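Local coordinates for Lin1840 protein (Listeria innocua serovar 6a, PDB 4ZOC) that probably hydrolyses terminal, non-reducing beta-D-glucosyl residues to release beta-D-glucose, as a glycoside hydrolase family 3 beta-glucosidase linked to beta-1,2-glucan breakdown, at residues I19-L29 / L300-L311; E55-S63 / T79-A90. The protein carries 2 engineered substitutions. All coordinates share one frame; numbering follows the deposited sequence.

Contact 1 of 2, residues I19-L29 / L300-L311; sequences IAQCLQLSPFL and LEMMTTCYIHEL
The TIM barrel of this family 3 glycosidase closes where its first and last strands, 23-25 and 301-302, pair in parallel, Leu23 beside Glu301 and Gln24 beside Met302. Glu301 N donates to Cys22 O at 2.9 Å, Gln24 N to Glu301 O at 3.1 Å, and Met303 N to Gln24 O less straightly, at 140°. Beyond the paired residues, the bend of Met303 at chi2 (-63°) brings SD to a weak bond from Ser26 N at 3.4 Å, and the turn at chi3 lays CE toward Ser26 OG and, tip to tip, Leu29 CD1. On the Gln24 face, Gln24 and Met302 run side by side. Gln24 CG stands anti to the backbone N (chi1 -173°) and the extended chain sets OE1 3.4 Å from both Met302 CG and Met302 CE; this buried oxygen has no polar partner in the model, whereas NE2 bonds Ser59 OG. On the face of Leu23 and Glu301, Ile308 CD1 touches Leu23 CD2 and reaches on to Ala20 of the preceding helix, 3.5 Å from its CB, while Ile19 and Leu311 slide past each other in opposite directions. The extended Glu301 side chain carries its carboxylate to the first turn of the following helix: OE1 accepts from Tyr307 N through its syn lone pair (2.7 Å), and OE2 receives both Thr304 OG1 and Cys306 N. Strand 59-61 continues the sheet beyond strand 23-25, and Ser269 bonds the backbone of 300-302. Helix 322-338 packs on Ile19 and Cys22, helix 286-295 on Tyr307, and helix 37-47 on Leu29.

Contact 2 of 2, residues E55-S63 / T79-A90; sequences ENAGSVLGS and TNRLGIPLVFMA
Strands 59-61 and 87-90 run parallel, their axes 4.7 Å apart at closest and inclined by 23°, with Ser59, Val60 and Leu61 level with Val87, Phe88 and Met89. The backbone bonds alternate: Val87 N to Gly58 O, Val60 N to Val87 O, Met89 N to Val60 O, and Gly62 N to Met89 O at 2.8 Å. Val87 O carries a second donor, Ser59 OG at 2.7 Å, which comes from above the carbonyl plane. A trans chi1 (176°) turns the hydroxyl toward the neighbouring strand, where it also touches Met89 CE at 3.6 Å. Helix 66-79 links the two strands in a beta-alpha-beta unit of the TIM barrel, and its Ile72 and Tyr76 pack on Leu86. On the face opposite Ser59, Val60 lies alongside Phe88: its CB sits over the ring in a CH-pi contact, 4.0 Å from the centroid, while Ser63 CB meets the ring edge. Leu86 CD1 touches Val60 CG2, and Leu86 CD2 comes 3.3 Å from Ala57 O. Ahead of the strands, Asn80 ND2 donates to Glu55 O at 3.1 Å, nearly within its amide plane, while Asn80 OD1 accepts from Ile84 N, which lies above the carbonyl plane, spanning the turn after the helix. Water 1 joins Glu55 O to Thr79 OG1; waters 2 and 3 link Asn56 OD1 to Asn80 ND2 and Arg81 N, and Asn56 ND2 bonds Ala52 O.

Overall arrangement
Both contacts pair parallel strands of one TIM barrel, and strand 23-25 of contact 1 lies next to strand 59-61 of contact 2, so four strands run in the order 87-90, 59-61, 23-25, 301-302. Contact 2 joins strands in sequence across a single helix, whereas contact 1 brings together the first and last strands and encloses contact 2 between its segments. Leu25 O and Leu61 N, 3.0 Å apart in a probable backbone hydrogen bond, join the two middle strands. Contact 1 is almost wholly buried and rich in aliphatic and sulfur packing; contact 2 is mainly buried, but the end around Glu55, Thr79 and Arg81 reaches the surface and turns to amides and water bridges.

Contact 1 of 2, residues I19-L29 / L300-L311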
loop_
_atom_site.group_PDB
_atom_site.type_symbol
_atom_site.label_atom_id
_atom_site.label_comp_id
_atom_site.label_asym_id
_atom_site.label_seq_id
_atom_site.Cartn_x
_atom_site.Cartn_y
_atom_site.Cartn_z
ATOM N N ILE A 19 -6.936 29.022 29.034
ATOM C CA ILE A 19 -6.482 28.858 27.650
ATOM C C ILE A 19 -4.960 28.524 27.609
ATOM O O ILE A 19 -4.547 27.549 26.958
ATOM C CB ILE A 19 -6.801 30.125 26.799
ATOM C CG1 ILE A 19 -8.348 30.360 26.592
ATOM C CG2 ILE A 19 -6.006 30.115 25.466
ATOM C CD1 ILE A 19 -8.668 31.701 25.933
ATOM N N ALA A 20 -4.123 29.285 28.315
ATOM C CA ALA A 20 -2.692 29.048 28.286
ATOM C C ALA A 20 -2.272 27.745 28.925
ATOM O O ALA A 20 -1.204 27.183 28.556
ATOM C CB ALA A 20 -1.964 30.234 28.939
ATOM N N GLN A 21 -3.076 27.248 29.882
ATOM C CA GLN A 21 -2.808 25.966 30.514
ATOM C C GLN A 21 -2.732 24.881 29.409
ATOM O O GLN A 21 -2.092 23.878 29.616
ATOM C CB GLN A 21 -3.922 25.586 31.576
ATOM C CG GLN A 21 -3.630 24.364 32.418
ATOM C CD GLN A 21 -2.373 24.378 33.238
ATOM O OE1 GLN A 21 -1.859 23.313 33.584
ATOM N NE2 GLN A 21 -1.937 25.561 33.678
ATOM N N CYS A 22 -3.394 25.089 28.273
ATOM C CA CYS A 22 -3.439 24.144 27.170
ATOM C C CYS A 22 -2.335 24.329 26.113
ATOM O O CYS A 22 -2.461 23.781 25.012
ATOM C CB CYS A 22 -4.822 24.187 26.469
ATOM S SG CYS A 22 -6.174 23.782 27.603
ATOM N N LEU A 23 -1.270 25.066 26.468
ATOM C CA LEU A 23 -0.124 25.314 25.629
ATOM C C LEU A 23 1.167 24.686 26.212
ATOM O O LEU A 23 1.463 24.802 27.401
ATOM C CB LEU A 23 0.066 26.780 25.477
ATOM C CG LEU A 23 1.303 27.214 24.701
ATOM C CD1 LEU A 23 1.194 26.922 23.233
ATOM C CD2 LEU A 23 1.512 28.667 24.967
ATOM N N GLN A 24 1.915 24.027 25.346
ATOM C CA GLN A 24 3.244 23.505 25.661
ATOM C C GLN A 24 4.316 24.191 24.828
ATOM O O GLN A 24 4.177 24.327 23.599
ATOM C CB GLN A 24 3.300 21.972 25.444
ATOM C CG GLN A 24 4.573 21.320 25.895
ATOM C CD GLN A 24 4.523 19.860 25.607
ATOM O OE1 GLN A 24 4.472 19.437 24.413
ATOM N NE2 GLN A 24 4.487 19.049 26.665
ATOM N N LEU A 25 5.397 24.598 25.526
ATOM C CA LEU A 25 6.512 25.334 24.927
ATOM C C LEU A 25 7.862 24.711 25.173
ATOM O O LEU A 25 8.047 24.044 26.175
ATOM C CB LEU A 25 6.523 26.785 25.409
ATOM C CG LEU A 25 5.283 27.540 25.126
ATOM C CD1 LEU A 25 5.479 28.906 25.805
ATOM C CD2 LEU A 25 4.997 27.742 23.669
ATOM N N SER A 26 8.812 24.986 24.262
ATOM C CA SER A 26 10.203 24.604 24.455
ATOM C C SER A 26 10.765 25.389 25.654
ATOM O O SER A 26 10.252 26.491 25.943
ATOM C CB SER A 26 10.987 24.963 23.224
ATOM O OG SER A 26 10.652 24.078 22.161
ATOM N N PRO A 27 11.805 24.874 26.328
ATOM C CA PRO A 27 12.185 25.501 27.606
ATOM C C PRO A 27 12.697 26.950 27.496
ATOM O O PRO A 27 12.554 27.781 28.446
ATOM C CB PRO A 27 13.294 24.610 28.125
ATOM C CG PRO A 27 13.829 23.868 26.889
ATOM C CD PRO A 27 12.554 23.635 26.096
ATOM N N PHE A 28 13.341 27.240 26.380
ATOM C CA PHE A 28 14.005 28.561 26.232
ATOM C C PHE A 28 13.023 29.684 25.908
ATOM O O PHE A 28 13.419 30.846 25.770
ATOM C CB PHE A 28 15.131 28.500 25.170
ATOM C CG PHE A 28 14.739 27.859 23.900
ATOM C CD1 PHE A 28 14.116 28.602 22.936
ATOM C CD2 PHE A 28 15.043 26.514 23.646
ATOM C CE1 PHE A 28 13.748 28.000 21.734
ATOM C CE2 PHE A 28 14.649 25.915 22.443
ATOM C CZ PHE A 28 14.022 26.669 21.512
ATOM N N LEU A 29 11.742 29.345 25.815
ATOM C CA LEU A 29 10.650 30.344 25.787
ATOM C C LEU A 29 10.216 30.807 27.192
ATOM O O LEU A 29 9.398 31.688 27.325
ATOM C CB LEU A 29 9.445 29.868 24.983
ATOM C CG LEU A 29 9.849 29.502 23.563
ATOM C CD1 LEU A 29 8.818 28.726 22.798
ATOM C CD2 LEU A 29 10.209 30.763 22.790
ATOM N N LEU A 300 -3.838 19.693 24.915
ATOM C CA LEU A 300 -2.504 20.355 25.028
ATOM C C LEU A 300 -1.894 20.462 23.665
ATOM O O LEU A 300 -1.658 19.418 23.035
ATOM C CB LEU A 300 -1.636 19.527 25.997
ATOM C CG LEU A 300 -0.261 20.096 26.363
ATOM C CD1 LEU A 300 -0.302 21.566 26.847
ATOM C CD2 LEU A 300 0.479 19.134 27.315
ATOM N N GLU A 301 -1.685 21.694 23.215
ATOM C CA GLU A 301 -1.184 22.030 21.901
ATOM C C GLU A 301 0.323 22.172 21.957
ATOM O O GLU A 301 0.854 23.041 22.652
ATOM C CB GLU A 301 -1.823 23.313 21.385
ATOM C CG GLU A 301 -1.318 23.724 19.997
ATOM C CD GLU A 301 -2.114 24.755 19.349
ATOM O OE1 GLU A 301 -2.989 25.331 20.026
ATOM O OE2 GLU A 301 -1.822 25.044 18.152
ATOM N N MET A 302 1.002 21.255 21.253
ATOM C CA MET A 302 2.434 21.214 21.328
ATOM C C MET A 302 3.083 22.218 20.347
ATOM O O MET A 302 3.152 21.981 19.120
ATOM C CB MET A 302 2.918 19.793 20.989
ATOM C CG MET A 302 4.430 19.667 21.055
ATOM S SD MET A 302 5.124 18.036 20.661
ATOM C CE MET A 302 4.467 17.002 21.977
ATOM N N MET A 303 3.532 23.377 20.877
ATOM C CA MET A 303 4.399 24.343 20.096
ATOM C C MET A 303 3.806 25.056 18.900
ATOM O O MET A 303 4.479 25.596 18.056
ATOM C CB MET A 303 5.710 23.682 19.767
ATOM C CG MET A 303 6.695 23.804 20.932
ATOM S SD MET A 303 7.142 25.547 21.315
ATOM C CE MET A 303 8.214 25.931 19.930
ATOM N N THR A 304 2.487 25.158 18.910
ATOM C CA THR A 304 1.726 26.051 18.004
ATOM C C THR A 304 0.721 26.847 18.842
ATOM O O THR A 304 0.524 26.550 20.032
ATOM C CB THR A 304 1.094 25.296 16.775
ATOM O OG1 THR A 304 0.340 24.139 17.226
ATOM C CG2 THR A 304 2.185 24.886 15.859
ATOM N N THR A 305 0.128 27.849 18.184
ATOM C CA THR A 305 -0.540 28.933 18.797
ATOM C C THR A 305 -2.009 29.043 18.442
ATOM O O THR A 305 -2.579 30.062 18.735
ATOM C CB THR A 305 0.149 30.248 18.465
ATOM O OG1 THR A 305 0.104 30.472 17.063
ATOM C CG2 THR A 305 1.619 30.245 18.877
ATOM N N CYS A 306 -2.671 27.999 17.907
ATOM C CA CYS A 306 -4.038 28.094 17.619
ATOM C C CYS A 306 -4.879 28.315 18.876
ATOM O O CYS A 306 -5.706 29.230 18.906
ATOM C CB CYS A 306 -4.580 26.828 16.874
ATOM S SG CYS A 306 -3.652 26.499 15.376
ATOM N N TYR A 307 -4.706 27.467 19.896
ATOM C CA TYR A 307 -5.446 27.646 21.135
ATOM C C TYR A 307 -5.222 28.997 21.743
ATOM O O TYR A 307 -6.199 29.756 22.029
ATOM C CB TYR A 307 -5.154 26.561 22.174
ATOM C CG TYR A 307 -5.807 25.171 21.905
ATOM C CD1 TYR A 307 -6.752 24.958 20.876
ATOM C CD2 TYR A 307 -5.447 24.075 22.684
ATOM C CE1 TYR A 307 -7.339 23.735 20.701
ATOM C CE2 TYR A 307 -6.049 22.850 22.520
ATOM C CZ TYR A 307 -6.972 22.662 21.480
ATOM O OH TYR A 307 -7.608 21.482 21.326
ATOM N N ILE A 308 -3.945 29.303 21.949
ATOM C CA ILE A 308 -3.584 30.533 22.663
ATOM C C ILE A 308 -4.190 31.802 22.017
ATOM O O ILE A 308 -4.726 32.669 22.712
ATOM C CB ILE A 308 -2.070 30.525 22.937
ATOM C CG1 ILE A 308 -1.744 31.434 24.123
ATOM C CG2 ILE A 308 -1.244 30.908 21.741
ATOM C CD1 ILE A 308 -1.863 30.748 25.460
ATOM N N HIS A 309 -4.153 31.884 20.690
ATOM C CA HIS A 309 -4.631 33.069 19.986
ATOM C C HIS A 309 -6.132 33.048 19.641
ATOM O O HIS A 309 -6.736 34.125 19.505
ATOM C CB HIS A 309 -3.767 33.345 18.752
ATOM C CG HIS A 309 -2.359 33.733 19.078
ATOM N ND1 HIS A 309 -2.030 34.500 20.174
ATOM C CD2 HIS A 309 -1.185 33.435 18.465
ATOM C CE1 HIS A 309 -0.710 34.634 20.239
ATOM N NE2 HIS A 309 -0.178 34.007 19.207
ATOM N N GLU A 310 -6.758 31.884 19.581
ATOM C CA GLU A 310 -8.177 31.781 19.088
ATOM C C GLU A 310 -9.287 31.320 20.057
ATOM O O GLU A 310 -10.509 31.588 19.808
ATOM C CB GLU A 310 -8.273 30.847 17.854
ATOM C CG GLU A 310 -7.291 31.204 16.773
ATOM C CD GLU A 310 -7.648 32.437 15.990
ATOM O OE1 GLU A 310 -8.763 33.008 16.146
ATOM O OE2 GLU A 310 -6.802 32.839 15.149
ATOM N N LEU A 311 -8.932 30.625 21.139
ATOM C CA LEU A 311 -9.961 30.045 22.046
ATOM C C LEU A 311 -10.783 31.137 22.672
ATOM O O LEU A 311 -11.984 30.965 22.832
ATOM C CB LEU A 311 -9.350 29.172 23.128
ATOM C CG LEU A 311 -8.875 27.769 22.709
ATOM C CD1 LEU A 311 -8.467 26.995 23.929
ATOM C CD2 LEU A 311 -9.973 26.987 22.021
#

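Contact 2 of 2, residues E55-S63 / T79-A90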
loop_
_atom_site.group_PDB
_atom_site.type_symbol
_atom_site.label_atom_id
_atom_site.label_comp_id
_atom_site.label_asym_id
_atom_site.label_seq_id
_atom_site.Cartn_x
_atom_site.Cartn_y
_atom_site.Cartn_z
ATOM N N GLU A 55 3.901 32.882 31.357
ATOM C CA GLU A 55 3.755 32.765 32.779
ATOM C C GLU A 55 2.557 31.924 33.126
ATOM O O GLU A 55 2.386 31.568 34.280
ATOM C CB GLU A 55 3.605 34.131 33.412
ATOM C CG GLU A 55 4.896 34.958 33.207
ATOM C CD GLU A 55 4.796 36.349 33.738
ATOM O OE1 GLU A 55 5.817 36.997 33.662
ATOM O OE2 GLU A 55 3.704 36.771 34.207
ATOM N N ASN A 56 1.710 31.617 32.127
ATOM C CA ASN A 56 0.529 30.748 32.337
ATOM C C ASN A 56 0.469 29.447 31.468
ATOM O O ASN A 56 -0.487 28.692 31.552
ATOM C CB ASN A 56 -0.750 31.559 32.139
ATOM C CG ASN A 56 -0.840 32.645 33.174
ATOM O OD1 ASN A 56 -1.026 32.376 34.366
ATOM N ND2 ASN A 56 -0.555 33.805 32.757
ATOM N N ALA A 57 1.513 29.193 30.721
ATOM C CA ALA A 57 1.601 27.949 29.937
ATOM C C ALA A 57 1.555 26.713 30.765
ATOM O O ALA A 57 1.998 26.682 31.911
ATOM C CB ALA A 57 2.876 27.984 29.093
ATOM N N GLY A 58 0.966 25.633 30.209
ATOM C CA GLY A 58 0.738 24.428 31.013
ATOM C C GLY A 58 1.951 23.559 31.123
ATOM O O GLY A 58 2.167 22.864 32.143
ATOM N N SER A 59 2.786 23.584 30.097
ATOM C CA SER A 59 3.847 22.573 30.070
ATOM C C SER A 59 5.077 23.012 29.283
ATOM O O SER A 59 4.976 23.786 28.376
ATOM C CB SER A 59 3.189 21.257 29.467
ATOM O OG SER A 59 4.154 20.216 29.307
ATOM N N VAL A 60 6.229 22.427 29.633
ATOM C CA VAL A 60 7.455 22.464 28.929
ATOM C C VAL A 60 7.733 21.159 28.236
ATOM O O VAL A 60 7.534 20.115 28.834
ATOM C CB VAL A 60 8.591 22.665 29.951
ATOM C CG1 VAL A 60 9.939 22.700 29.258
ATOM C CG2 VAL A 60 8.373 23.982 30.665
ATOM N N LEU A 61 8.210 21.193 26.980
ATOM C CA LEU A 61 8.812 19.940 26.468
ATOM C C LEU A 61 10.253 20.112 26.061
ATOM O O LEU A 61 10.667 21.169 25.534
ATOM C CB LEU A 61 8.026 19.298 25.347
ATOM C CG LEU A 61 8.385 19.786 23.942
ATOM C CD1 LEU A 61 7.708 18.888 22.940
ATOM C CD2 LEU A 61 7.832 21.176 23.901
ATOM N N GLY A 62 11.040 19.096 26.393
ATOM C CA GLY A 62 12.402 19.073 26.040
ATOM C C GLY A 62 13.331 19.997 26.861
ATOM O O GLY A 62 14.280 20.550 26.315
ATOM N N SER A 63 13.051 20.114 28.149
ATOM C CA SER A 63 14.062 20.651 29.092
ATOM C C SER A 63 15.454 19.999 28.833
ATOM O O SER A 63 15.532 18.845 28.460
ATOM C CB SER A 63 13.645 20.454 30.537
ATOM O OG SER A 63 14.671 20.846 31.423
ATOM N N THR A 79 5.919 33.916 39.653
ATOM C CA THR A 79 4.977 34.787 38.957
ATOM C C THR A 79 3.593 34.218 38.683
ATOM O O THR A 79 2.640 34.973 38.357
ATOM C CB THR A 79 5.569 35.305 37.660
ATOM O OG1 THR A 79 5.950 34.224 36.773
ATOM C CG2 THR A 79 6.802 36.200 37.980
ATOM N N ASN A 80 3.442 32.902 38.827
ATOM C CA ASN A 80 2.178 32.325 38.533
ATOM C C ASN A 80 1.143 32.669 39.621
ATOM O O ASN A 80 1.374 32.399 40.801
ATOM C CB ASN A 80 2.306 30.810 38.438
ATOM C CG ASN A 80 1.037 30.176 37.943
ATOM O OD1 ASN A 80 0.234 29.664 38.721
ATOM N ND2 ASN A 80 0.854 30.215 36.634
ATOM N N ARG A 81 -0.022 33.165 39.229
ATOM C CA ARG A 81 -0.937 33.721 40.247
ATOM C C ARG A 81 -1.475 32.669 41.212
ATOM O O ARG A 81 -1.516 32.897 42.422
ATOM C CB ARG A 81 -2.094 34.437 39.605
ATOM C CG ARG A 81 -3.091 35.079 40.572
ATOM C CD ARG A 81 -4.128 35.813 39.746
ATOM N NE ARG A 81 -5.044 34.916 39.024
ATOM C CZ ARG A 81 -6.179 34.408 39.506
ATOM N NH1 ARG A 81 -6.565 34.745 40.729
ATOM N NH2 ARG A 81 -6.980 33.609 38.770
ATOM N N LEU A 82 -1.898 31.509 40.683
ATOM C CA LEU A 82 -2.494 30.474 41.532
ATOM C C LEU A 82 -1.577 29.346 41.985
ATOM O O LEU A 82 -2.020 28.511 42.779
ATOM C CB LEU A 82 -3.758 29.876 40.875
ATOM C CG LEU A 82 -4.886 30.862 40.578
ATOM C CD1 LEU A 82 -5.932 30.224 39.677
ATOM C CD2 LEU A 82 -5.538 31.359 41.871
ATOM N N GLY A 83 -0.303 29.351 41.556
ATOM C CA GLY A 83 0.629 28.346 42.036
ATOM C C GLY A 83 0.495 27.017 41.310
ATOM O O GLY A 83 0.614 25.966 41.909
ATOM N N ILE A 84 0.209 27.096 40.019
ATOM C CA ILE A 84 0.038 25.876 39.173
ATOM C C ILE A 84 1.376 25.576 38.492
ATOM O O ILE A 84 1.774 26.312 37.538
ATOM C CB ILE A 84 -1.076 26.040 38.135
ATOM C CG1 ILE A 84 -2.415 26.352 38.791
ATOM C CG2 ILE A 84 -1.298 24.731 37.383
ATOM C CD1 ILE A 84 -3.448 26.790 37.759
ATOM N N PRO A 85 2.118 24.581 39.027
ATOM C CA PRO A 85 3.430 24.279 38.472
ATOM C C PRO A 85 3.342 23.755 37.061
ATOM O O PRO A 85 2.304 23.234 36.655
ATOM C CB PRO A 85 3.986 23.145 39.376
ATOM C CG PRO A 85 3.050 23.037 40.479
ATOM C CD PRO A 85 1.718 23.568 39.999
ATOM N N LEU A 86 4.431 23.942 36.336
ATOM C CA LEU A 86 4.614 23.358 35.000
ATOM C C LEU A 86 4.787 21.873 35.041
ATOM O O LEU A 86 5.373 21.313 35.977
ATOM C CB LEU A 86 5.858 23.947 34.339
ATOM C CG LEU A 86 5.737 25.404 33.895
ATOM C CD1 LEU A 86 7.071 25.996 33.724
ATOM C CD2 LEU A 86 4.947 25.495 32.605
ATOM N N VAL A 87 4.301 21.201 33.987
ATOM C CA VAL A 87 4.651 19.776 33.809
ATOM C C VAL A 87 5.662 19.675 32.657
ATOM O O VAL A 87 5.524 20.396 31.669
ATOM C CB VAL A 87 3.381 18.833 33.586
ATOM C CG1 VAL A 87 2.509 19.325 32.419
ATOM C CG2 VAL A 87 3.856 17.399 33.492
ATOM N N PHE A 88 6.713 18.862 32.854
ATOM C CA PHE A 88 7.876 18.733 31.952
ATOM C C PHE A 88 7.829 17.379 31.279
ATOM O O PHE A 88 7.806 16.320 31.947
ATOM C CB PHE A 88 9.174 18.836 32.771
ATOM C CG PHE A 88 9.507 20.251 33.217
ATOM C CD1 PHE A 88 8.823 20.848 34.296
ATOM C CD2 PHE A 88 10.448 20.997 32.513
ATOM C CE1 PHE A 88 9.119 22.146 34.646
ATOM C CE2 PHE A 88 10.782 22.295 32.880
ATOM C CZ PHE A 88 10.089 22.884 33.939
ATOM N N MET A 89 7.838 17.412 29.962
ATOM C CA MET A 89 7.767 16.221 29.151
ATOM C C MET A 89 8.962 16.118 28.205
ATOM O O MET A 89 9.582 17.147 27.818
ATOM C CB MET A 89 6.499 16.286 28.319
ATOM C CG MET A 89 5.253 16.658 29.083
ATOM S SD MET A 89 3.736 16.131 28.284
ATOM C CE MET A 89 2.573 16.996 29.311
ATOM N N ALA A 90 9.308 14.876 27.835
ATOM C CA ALA A 90 10.495 14.718 26.978
ATOM C C ALA A 90 10.404 13.443 26.169
ATOM O O ALA A 90 9.632 12.539 26.501
ATOM C CB ALA A 90 11.740 14.685 27.846
HETATM O O HOH W 1 4.424 32.376 35.866
HETATM O O HOH W 2 -1.944 29.973 35.459
HETATM O O HOH W 3 -0.555 33.835 36.528
HETATM O O HOH W 4 11.218 18.386 29.697
#